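Local coordinates for iron-binding protein (Staphylococcus epidermidis, PDB 4M7O) that probably binds an iron compound outside the cell, as a periplasmic-type solute-binding protein of the class that serves membrane transporters, at residues A[26-31]-A[81-86]; A[211-216]-A[240-245]. One frame throughout, in Å; residues are numbered along the deposited sequence.

From the N terminus the chain enters strand 25-27 and turns into helix 30-38; about fifty residues later strand 82-86 comes back alongside, so contact 1 closes a long loop and joins the middle strand of a five-stranded parallel sheet to strand 82-86, one of its two neighbours. Contact 2 opens only after that loop is complete: helix 206-212 ends, the chain runs into strand 216-219, and helix 242-245 returns to the turn between them. The two loops therefore follow in series, neither nested nor crossed. The centres of the two contacts lie about 42 Å apart, on opposite sides of the chain's centre. Contact 2 belongs to the region of the second, mixed sheet.

Contact 1 (A[26-31]-A[81-86]); sequences ISLIPS and DLILAH
I29 and H86 meet obliquely where I29 leads into helix 30-38 and H86 ends strand 82-86. CD1 of I29 lies 3.7 Å from CB of H86 and is equally near its CG, while the CG2 branch of I29 approaches the same CB at 3.8 Å. The I29 side chain thus grips the root of the imidazole with two methyls. An extended first torsion of H86 (chi1 -159°, CG opposite the backbone N) sends the ring obliquely past these methyls; its ND1 is hydrogen-bonded to the hydroxyl of S88, which helps fix the ring's rotation. On the face bearing I26 and I83, L28 joins the packing: its CD1 touches CG2 of I83 at 3.8 Å, the two side chains meeting at a slant, and L97 of helix 94-102 packs on both. S27 and L84 point to the other face, where L36 of helix 30-38 touches both, and OG of S27 is hydrogen-bonded to OG1 of T33.

Helices on both faces of a parallel sheet give the alpha/beta layering expected of a periplasmic binding protein domain. The register is set by three backbone hydrogen bonds: I26 N to L82 O at 2.7 Å, L84 N to I26 O at 2.7 Å, and L28 N to L84 O at 3.1 Å. L28, the first residue after strand 25-27, thereby carries the parallel pairing one residue further, and I29 then takes the N-cap position of helix 30-38. The I26 oxygen also receives a CA-H contact from I83, its CA lying 3.3 Å away.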
loop_
_atom_site.group_PDB
_atom_site.type_symbol
_atom_site.label_atom_id
_atom_site.label_comp_id
_atom_site.label_asym_id
_atom_site.label_seq_id
_atom_site.Cartn_x
_atom_site.Cartn_y
_atom_site.Cartn_z
ATOM N N ILE A 26 5.925 -19.580 -4.262
ATOM C CA ILE A 26 5.883 -19.050 -2.907
ATOM C C ILE A 26 5.721 -17.532 -2.995
ATOM O O ILE A 26 6.538 -16.844 -3.615
ATOM C CB ILE A 26 7.140 -19.408 -2.092
ATOM C CG1 ILE A 26 7.229 -20.924 -1.885
ATOM C CG2 ILE A 26 7.134 -18.686 -0.753
ATOM C CD1 ILE A 26 8.481 -21.387 -1.140
ATOM N N SER A 27 4.654 -17.013 -2.390
ATOM C CA SER A 27 4.391 -15.565 -2.403
ATOM C C SER A 27 4.655 -14.974 -1.026
ATOM O O SER A 27 4.092 -15.445 -0.036
ATOM C CB SER A 27 2.953 -15.288 -2.812
ATOM O OG SER A 27 2.705 -13.887 -2.865
ATOM N N LEU A 28 5.492 -13.937 -0.969
ATOM C CA LEU A 28 6.011 -13.427 0.303
ATOM C C LEU A 28 5.450 -12.090 0.783
ATOM O O LEU A 28 5.901 -11.557 1.811
ATOM C CB LEU A 28 7.543 -13.360 0.270
ATOM C CG LEU A 28 8.217 -14.737 0.223
ATOM C CD1 LEU A 28 9.740 -14.625 0.426
ATOM C CD2 LEU A 28 7.595 -15.653 1.257
ATOM N N ILE A 29 4.477 -11.541 0.061
ATOM C CA ILE A 29 3.839 -10.306 0.508
ATOM C C ILE A 29 2.376 -10.346 0.070
ATOM O O ILE A 29 2.067 -10.879 -0.996
ATOM C CB ILE A 29 4.619 -9.043 -0.006
ATOM C CG1 ILE A 29 4.329 -7.802 0.868
ATOM C CG2 ILE A 29 4.316 -8.776 -1.483
ATOM C CD1 ILE A 29 5.426 -6.745 0.846
ATOM N N PRO A 30 1.456 -9.842 0.914
ATOM C CA PRO A 30 0.045 -10.062 0.563
ATOM C C PRO A 30 -0.372 -9.496 -0.797
ATOM O O PRO A 30 -1.126 -10.181 -1.471
ATOM C CB PRO A 30 -0.711 -9.383 1.711
ATOM C CG PRO A 30 0.256 -9.478 2.887
ATOM C CD PRO A 30 1.604 -9.226 2.250
ATOM N N SER A 31 0.115 -8.326 -1.217
ATOM C CA SER A 31 -0.275 -7.810 -2.536
ATOM C C SER A 31 0.046 -8.804 -3.666
ATOM O O SER A 31 -0.785 -9.034 -4.554
ATOM C CB SER A 31 0.337 -6.435 -2.818
ATOM O OG SER A 31 1.733 -6.440 -2.587
ATOM N N ASP A 81 9.343 -23.377 -7.542
ATOM C CA ASP A 81 9.978 -22.999 -8.800
ATOM C C ASP A 81 9.907 -21.480 -8.999
ATOM O O ASP A 81 10.560 -20.928 -9.889
ATOM C CB ASP A 81 9.358 -23.739 -9.992
ATOM C CG ASP A 81 7.834 -23.668 -10.008
ATOM O OD1 ASP A 81 7.241 -22.853 -9.263
ATOM O OD2 ASP A 81 7.216 -24.434 -10.783
ATOM N N LEU A 82 9.122 -20.806 -8.160
ATOM C CA LEU A 82 9.077 -19.345 -8.173
ATOM C C LEU A 82 8.864 -18.803 -6.767
ATOM O O LEU A 82 7.956 -19.244 -6.055
ATOM C CB LEU A 82 7.950 -18.841 -9.081
ATOM C CG LEU A 82 7.746 -17.321 -9.063
ATOM C CD1 LEU A 82 8.943 -16.627 -9.697
ATOM C CD2 LEU A 82 6.452 -16.928 -9.772
ATOM N N ILE A 83 9.705 -17.860 -6.359
ATOM C CA ILE A 83 9.445 -17.126 -5.126
ATOM C C ILE A 83 9.203 -15.675 -5.486
ATOM O O ILE A 83 10.114 -14.963 -5.931
ATOM C CB ILE A 83 10.610 -17.184 -4.142
ATOM C CG1 ILE A 83 10.920 -18.632 -3.763
ATOM C CG2 ILE A 83 10.295 -16.344 -2.897
ATOM C CD1 ILE A 83 12.209 -18.772 -2.989
ATOM N N LEU A 84 7.969 -15.238 -5.277
ATOM C CA LEU A 84 7.561 -13.928 -5.724
ATOM C C LEU A 84 7.571 -12.990 -4.522
ATOM O O LEU A 84 6.634 -12.988 -3.703
ATOM C CB LEU A 84 6.170 -14.019 -6.355
ATOM C CG LEU A 84 5.689 -12.756 -7.064
ATOM C CD1 LEU A 84 6.663 -12.372 -8.153
ATOM C CD2 LEU A 84 4.282 -12.962 -7.630
ATOM N N ALA A 85 8.629 -12.190 -4.423
ATOM C CA ALA A 85 8.803 -11.287 -3.290
ATOM C C ALA A 85 8.599 -9.841 -3.728
ATOM O O ALA A 85 8.158 -9.578 -4.844
ATOM C CB ALA A 85 10.183 -11.464 -2.657
ATOM N N HIS A 86 8.950 -8.907 -2.852
ATOM C CA HIS A 86 8.678 -7.492 -3.082
ATOM C C HIS A 86 9.957 -6.690 -2.922
ATOM O O HIS A 86 10.814 -7.056 -2.109
ATOM C CB HIS A 86 7.658 -7.032 -2.054
ATOM C CG HIS A 86 6.909 -5.801 -2.442
ATOM N ND1 HIS A 86 7.127 -4.578 -1.844
ATOM C CD2 HIS A 86 5.917 -5.603 -3.348
ATOM C CE1 HIS A 86 6.312 -3.680 -2.369
ATOM N NE2 HIS A 86 5.567 -4.280 -3.285
#

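Contact 2 (A[211-216]-A[240-245]); sequences KRNPDI and KINAVK
N213 and N242 join a helix end to a helix start: N213 is the first residue beyond helix 206-212, with a positive phi of 47°, and N242 opens helix 242-245, for which I241 is the N-cap. Helix 242-245 belongs to the helical crossover between the parallel strands 216-219 and 249-251, a beta-alpha-beta unit. The main-chain N of N242 donates to OD1 of N213 at 2.7 Å, almost straight (178° at the hydrogen) and in the plane of that amide, so a side-chain oxygen satisfies an N-H of the helix's first turn. The N213 CG stands opposite its own backbone N (chi1 -165°), which brings the amide across to N242. The two amides cross nearly perpendicularly and match poorly: ND2 of N213 makes only a weak hydrogen bond to OD1 of N242, and the two OD1 acceptors lie 3.0 Å apart, unbonded. P214 O accepts A243 N at 3.0 Å on a lone pair, while CG2 of I241 packs on the proline CD at 3.8 Å. The D215 carboxylate runs beside the N242 amide; OD1 of D215 and ND2 of N242, modelled 2.4 Å apart, are too close to trust, leaving that bond doubtful in detail. OD2 of D215 takes the backbone N of E162.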
loop_
_atom_site.group_PDB
_atom_site.type_symbol
_atom_site.label_atom_id
_atom_site.label_comp_id
_atom_site.label_asym_id
_atom_site.label_seq_id
_atom_site.Cartn_x
_atom_site.Cartn_y
_atom_site.Cartn_z
ATOM N N LYS A 211 1.769 26.621 9.956
ATOM C CA LYS A 211 1.841 27.657 8.927
ATOM C C LYS A 211 1.142 27.231 7.633
ATOM O O LYS A 211 0.484 28.054 6.994
ATOM C CB LYS A 211 3.295 28.033 8.656
ATOM C CG LYS A 211 3.474 29.300 7.859
ATOM C CD LYS A 211 4.948 29.572 7.656
ATOM C CE LYS A 211 5.196 31.001 7.235
ATOM N NZ LYS A 211 6.532 31.462 7.713
ATOM N N ARG A 212 1.276 25.955 7.256
ATOM C CA ARG A 212 0.627 25.440 6.048
ATOM C C ARG A 212 -0.884 25.413 6.203
ATOM O O ARG A 212 -1.623 25.415 5.207
ATOM C CB ARG A 212 1.110 24.021 5.720
ATOM C CG ARG A 212 2.563 23.930 5.325
ATOM C CD ARG A 212 2.855 24.682 4.047
ATOM N NE ARG A 212 4.291 24.734 3.787
ATOM C CZ ARG A 212 4.935 23.922 2.954
ATOM N NH1 ARG A 212 6.247 24.047 2.788
ATOM N NH2 ARG A 212 4.271 22.992 2.280
ATOM N N ASN A 213 -1.335 25.373 7.454
ATOM C CA ASN A 213 -2.759 25.430 7.783
ATOM C C ASN A 213 -3.660 24.496 6.962
ATOM O O ASN A 213 -4.556 24.961 6.257
ATOM C CB ASN A 213 -3.249 26.885 7.672
ATOM C CG ASN A 213 -4.582 27.097 8.324
ATOM O OD1 ASN A 213 -5.118 26.196 8.964
ATOM N ND2 ASN A 213 -5.135 28.301 8.171
ATOM N N PRO A 214 -3.446 23.171 7.066
ATOM C CA PRO A 214 -4.266 22.211 6.314
ATOM C C PRO A 214 -5.734 22.226 6.745
ATOM O O PRO A 214 -6.044 22.631 7.878
ATOM C CB PRO A 214 -3.632 20.847 6.660
ATOM C CG PRO A 214 -2.865 21.085 7.933
ATOM C CD PRO A 214 -2.410 22.510 7.883
ATOM N N ASP A 215 -6.621 21.824 5.842
ATOM C CA ASP A 215 -8.047 21.789 6.135
ATOM C C ASP A 215 -8.424 20.430 6.714
ATOM O O ASP A 215 -9.465 20.276 7.339
ATOM C CB ASP A 215 -8.830 22.052 4.854
ATOM C CG ASP A 215 -8.402 23.343 4.165
ATOM O OD1 ASP A 215 -8.439 24.419 4.813
ATOM O OD2 ASP A 215 -8.012 23.280 2.976
ATOM N N ILE A 216 -7.571 19.434 6.501
ATOM C CA ILE A 216 -7.849 18.080 6.954
ATOM C C ILE A 216 -6.533 17.447 7.410
ATOM O O ILE A 216 -5.517 17.601 6.731
ATOM C CB ILE A 216 -8.414 17.222 5.797
ATOM C CG1 ILE A 216 -9.595 17.934 5.117
ATOM C CG2 ILE A 216 -8.804 15.833 6.282
ATOM C CD1 ILE A 216 -10.189 17.185 3.955
ATOM N N LYS A 240 -5.107 26.377 16.342
ATOM C CA LYS A 240 -5.390 27.359 15.304
ATOM C C LYS A 240 -5.869 26.730 13.992
ATOM O O LYS A 240 -6.859 27.177 13.415
ATOM C CB LYS A 240 -4.146 28.219 15.058
ATOM C CG LYS A 240 -3.761 29.095 16.246
ATOM C CD LYS A 240 -3.043 30.357 15.797
ATOM C CE LYS A 240 -3.361 31.527 16.722
ATOM N NZ LYS A 240 -4.827 31.719 16.906
ATOM N N ILE A 241 -5.167 25.681 13.554
ATOM C CA ILE A 241 -5.328 25.047 12.236
ATOM C C ILE A 241 -6.780 24.816 11.760
ATOM O O ILE A 241 -7.620 24.379 12.554
ATOM C CB ILE A 241 -4.556 23.705 12.227
ATOM C CG1 ILE A 241 -3.078 23.934 12.563
ATOM C CG2 ILE A 241 -4.696 22.976 10.898
ATOM C CD1 ILE A 241 -2.283 22.619 12.620
ATOM N N ASN A 242 -7.055 25.130 10.481
ATOM C CA ASN A 242 -8.365 24.916 9.836
ATOM C C ASN A 242 -8.937 23.550 10.271
ATOM O O ASN A 242 -10.014 23.465 10.851
ATOM C CB ASN A 242 -8.229 24.893 8.291
ATOM C CG ASN A 242 -8.164 26.295 7.624
ATOM O OD1 ASN A 242 -7.802 27.293 8.235
ATOM N ND2 ASN A 242 -8.497 26.341 6.331
ATOM N N ALA A 243 -8.170 22.491 9.997
ATOM C CA ALA A 243 -8.573 21.108 10.292
ATOM C C ALA A 243 -9.020 20.866 11.731
ATOM O O ALA A 243 -10.000 20.175 11.962
ATOM C CB ALA A 243 -7.453 20.148 9.937
ATOM N N VAL A 244 -8.289 21.411 12.695
ATOM C CA VAL A 244 -8.639 21.196 14.092
ATOM C C VAL A 244 -9.918 21.949 14.459
ATOM O O VAL A 244 -10.768 21.405 15.162
ATOM C CB VAL A 244 -7.489 21.577 15.042
ATOM C CG1 VAL A 244 -7.859 21.256 16.482
ATOM C CG2 VAL A 244 -6.214 20.841 14.648
ATOM N N LYS A 245 -10.064 23.181 13.964
ATOM C CA LYS A 245 -11.258 23.999 14.228
ATOM C C LYS A 245 -12.532 23.390 13.630
ATOM O O LYS A 245 -13.616 23.507 14.203
ATOM C CB LYS A 245 -11.076 25.430 13.690
ATOM C CG LYS A 245 -10.114 26.296 14.488
#